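Local coordinates for protein glycosyl hydrolase, family 8 (Clostridium perfringens, PDB 3REN) that probably hydrolyses alpha-glucosidic bonds of starch-like polysaccharides, as an alpha-amylase with an (alpha/alpha)6-barrel fold, at residues 32-37 and 331-336. Residues are numbered along the deposited sequence; the frame is centred on the assembly and turned at random.
With MG (magnesium ion), chain D; EDO (1,2-ethanediol), chain G; EDO (1,2-ethanediol), chain I.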
loop_
_atom_site.group_PDB
_atom_site.type_symbol
_atom_site.label_atom_id
_atom_site.label_comp_id
_atom_site.label_asym_id
_atom_site.label_seq_id
_atom_site.Cartn_x
_atom_site.Cartn_y
_atom_site.Cartn_z
ATOM N N LYS A 32 -17.309 11.205 -1.133
ATOM C CA LYS A 32 -17.890 12.547 -1.200
ATOM C C LYS A 32 -16.893 13.689 -0.953
ATOM O O LYS A 32 -17.043 14.812 -1.521
ATOM C CB LYS A 32 -19.043 12.640 -0.198
ATOM C CG LYS A 32 -20.087 11.566 -0.462
ATOM C CD LYS A 32 -21.052 11.464 0.733
ATOM C CE LYS A 32 -22.061 10.378 0.483
ATOM N NZ LYS A 32 -23.064 10.478 1.575
ATOM N N ASP A 33 -15.861 13.420 -0.146
ATOM C CA ASP A 33 -14.959 14.500 0.282
ATOM C C ASP A 33 -13.547 14.463 -0.219
ATOM O O ASP A 33 -12.832 15.474 -0.116
ATOM C CB ASP A 33 -14.990 14.594 1.783
ATOM C CG ASP A 33 -16.417 14.838 2.296
ATOM O OD1 ASP A 33 -17.038 15.872 1.918
ATOM O OD2 ASP A 33 -16.915 13.978 3.040
ATOM N N LEU A 34 -13.141 13.335 -0.793
ATOM C CA LEU A 34 -11.796 13.203 -1.289
ATOM C C LEU A 34 -11.696 12.726 -2.744
ATOM O O LEU A 34 -10.644 12.246 -3.138
ATOM C CB LEU A 34 -11.044 12.201 -0.413
ATOM C CG LEU A 34 -10.083 12.597 0.707
ATOM C CD1 LEU A 34 -9.236 11.321 1.056
ATOM C CD2 LEU A 34 -9.174 13.739 0.397
ATOM N N SER A 35 -12.757 12.909 -3.542
ATOM C CA SER A 35 -12.869 12.312 -4.863
ATOM C C SER A 35 -13.616 13.272 -5.766
ATOM O O SER A 35 -14.444 14.084 -5.293
ATOM C CB SER A 35 -13.742 11.027 -4.814
ATOM O OG SER A 35 -13.039 9.895 -4.324
ATOM N N LYS A 36 -13.370 13.151 -7.071
ATOM C CA LYS A 36 -14.200 13.832 -8.028
ATOM C C LYS A 36 -14.615 12.810 -9.066
ATOM O O LYS A 36 -13.784 12.093 -9.624
ATOM C CB LYS A 36 -13.461 14.997 -8.662
ATOM C CG LYS A 36 -14.359 15.865 -9.546
ATOM C CD LYS A 36 -13.552 17.000 -10.113
ATOM C CE LYS A 36 -14.455 18.132 -10.544
ATOM N NZ LYS A 36 -13.665 19.015 -11.437
ATOM N N SER A 37 -15.918 12.741 -9.298
ATOM C CA SER A 37 -16.494 11.819 -10.266
ATOM C C SER A 37 -15.764 11.922 -11.602
ATOM O O SER A 37 -15.621 13.016 -12.177
ATOM C CB SER A 37 -17.985 12.139 -10.477
ATOM O OG SER A 37 -18.523 11.179 -11.355
ATOM N N ASN A 331 -7.602 20.902 8.450
ATOM C CA ASN A 331 -8.101 20.073 7.326
ATOM C C ASN A 331 -7.004 19.411 6.505
ATOM O O ASN A 331 -7.122 19.261 5.275
ATOM C CB ASN A 331 -9.044 20.861 6.413
ATOM C CG ASN A 331 -10.375 21.095 7.060
ATOM O OD1 ASN A 331 -10.723 20.398 8.027
ATOM N ND2 ASN A 331 -11.129 22.062 6.555
ATOM N N SER A 332 -5.947 18.997 7.188
ATOM C CA SER A 332 -4.860 18.276 6.535
ATOM C C SER A 332 -5.175 16.761 6.495
ATOM O O SER A 332 -5.421 16.154 7.517
ATOM C CB SER A 332 -3.552 18.539 7.303
ATOM O OG SER A 332 -2.533 17.731 6.779
ATOM N N VAL A 333 -5.174 16.165 5.305
ATOM C CA VAL A 333 -5.667 14.798 5.120
ATOM C C VAL A 333 -4.780 14.155 4.042
ATOM O O VAL A 333 -4.465 14.835 3.069
ATOM C CB VAL A 333 -7.155 14.778 4.646
ATOM C CG1 VAL A 333 -7.606 13.367 4.198
ATOM C CG2 VAL A 333 -8.105 15.276 5.735
ATOM N N TYR A 334 -4.388 12.898 4.227
ATOM C CA TYR A 334 -3.657 12.136 3.226
ATOM C C TYR A 334 -4.468 10.946 2.746
ATOM O O TYR A 334 -4.830 10.090 3.551
ATOM C CB TYR A 334 -2.266 11.668 3.762
ATOM C CG TYR A 334 -1.305 12.826 3.743
ATOM C CD1 TYR A 334 -1.312 13.787 4.755
ATOM C CD2 TYR A 334 -0.459 13.026 2.638
ATOM C CE1 TYR A 334 -0.462 14.912 4.690
ATOM C CE2 TYR A 334 0.390 14.128 2.563
ATOM C CZ TYR A 334 0.382 15.063 3.593
ATOM O OH TYR A 334 1.229 16.150 3.507
ATOM N N SER A 335 -4.722 10.879 1.440
ATOM C CA SER A 335 -5.504 9.796 0.867
ATOM C C SER A 335 -4.898 8.464 1.259
ATOM O O SER A 335 -5.597 7.499 1.563
ATOM C CB SER A 335 -5.572 9.933 -0.669
ATOM O OG SER A 335 -4.253 9.888 -1.237
ATOM N N PHE A 336 -3.582 8.396 1.239
ATOM C CA PHE A 336 -2.920 7.118 1.515
ATOM C C PHE A 336 -3.335 6.476 2.866
ATOM O O PHE A 336 -3.607 5.263 2.932
ATOM C CB PHE A 336 -1.401 7.282 1.419
ATOM C CG PHE A 336 -0.636 6.007 1.608
ATOM C CD1 PHE A 336 -0.664 5.011 0.637
ATOM C CD2 PHE A 336 0.163 5.828 2.747
ATOM C CE1 PHE A 336 0.076 3.822 0.796
ATOM C CE2 PHE A 336 0.904 4.663 2.927
ATOM C CZ PHE A 336 0.868 3.646 1.970
HETATM MG MG MG D . -18.368 14.041 4.343
HETATM C C1 EDO G . -17.629 17.589 -5.847
HETATM O O1 EDO G . -16.919 16.601 -6.610
HETATM C C2 EDO G . -17.903 17.049 -4.447
HETATM O O2 EDO G . -18.501 15.746 -4.513
HETATM C C1 EDO I . -15.665 6.479 -5.206
HETATM O O1 EDO I . -15.358 5.709 -6.372
HETATM C C2 EDO I . -14.406 6.638 -4.361
HETATM O O2 EDO I . -13.537 7.550 -5.022
HETATM O O HOH W 1 -18.200 16.118 4.562
HETATM O O HOH W 2 -17.158 13.705 6.022
HETATM O O HOH W 3 -19.986 14.082 3.039
HETATM O O HOH W 4 -18.831 12.132 4.166
HETATM O O HOH W 5 -19.847 13.957 5.759
#
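L34 reaches across to V333 and S335 with its two methyls, and this one side chain carries the whole apolar contact. Its CB points at the 331-336 segment and serves mainly as the stem; chi1, at -100° well away from a staggered value, directs the fork toward V333 and S335. From CG the branches part: CD1 ends 4.0 Å from CA of S335 and 4.1 Å from CG1 of V333, whereas CD2 meets CG1 of V333 alone, also at 4.1 Å. The CG1 methyl of V333 is thus straddled by the fork of the leucine. It is brought there by the valine's first torsion, which sets CG1 anti to the backbone N (169°). S335 adds its backbone CA and its CB, the latter 4.3 Å from CD1 of L34.

One residue earlier, D33 turns to a different task: its OD2 binds a magnesium ion at 2.0 Å, and five waters complete an octahedral shell. One residue later, S35 OG is hydrogen-bonded to I30 O.

L34 directly follows helix 21-33 and precedes the short strand 35-36, which pairs antiparallel with 40-41, while Y334 occupies the N-cap position just before helix 335-346. F29 of helix 21-33 touches both L34 and V333, so the contact packs the end of the first helix of the modelled chain against the start of the last one in this (alpha/alpha)6-barrel enzyme.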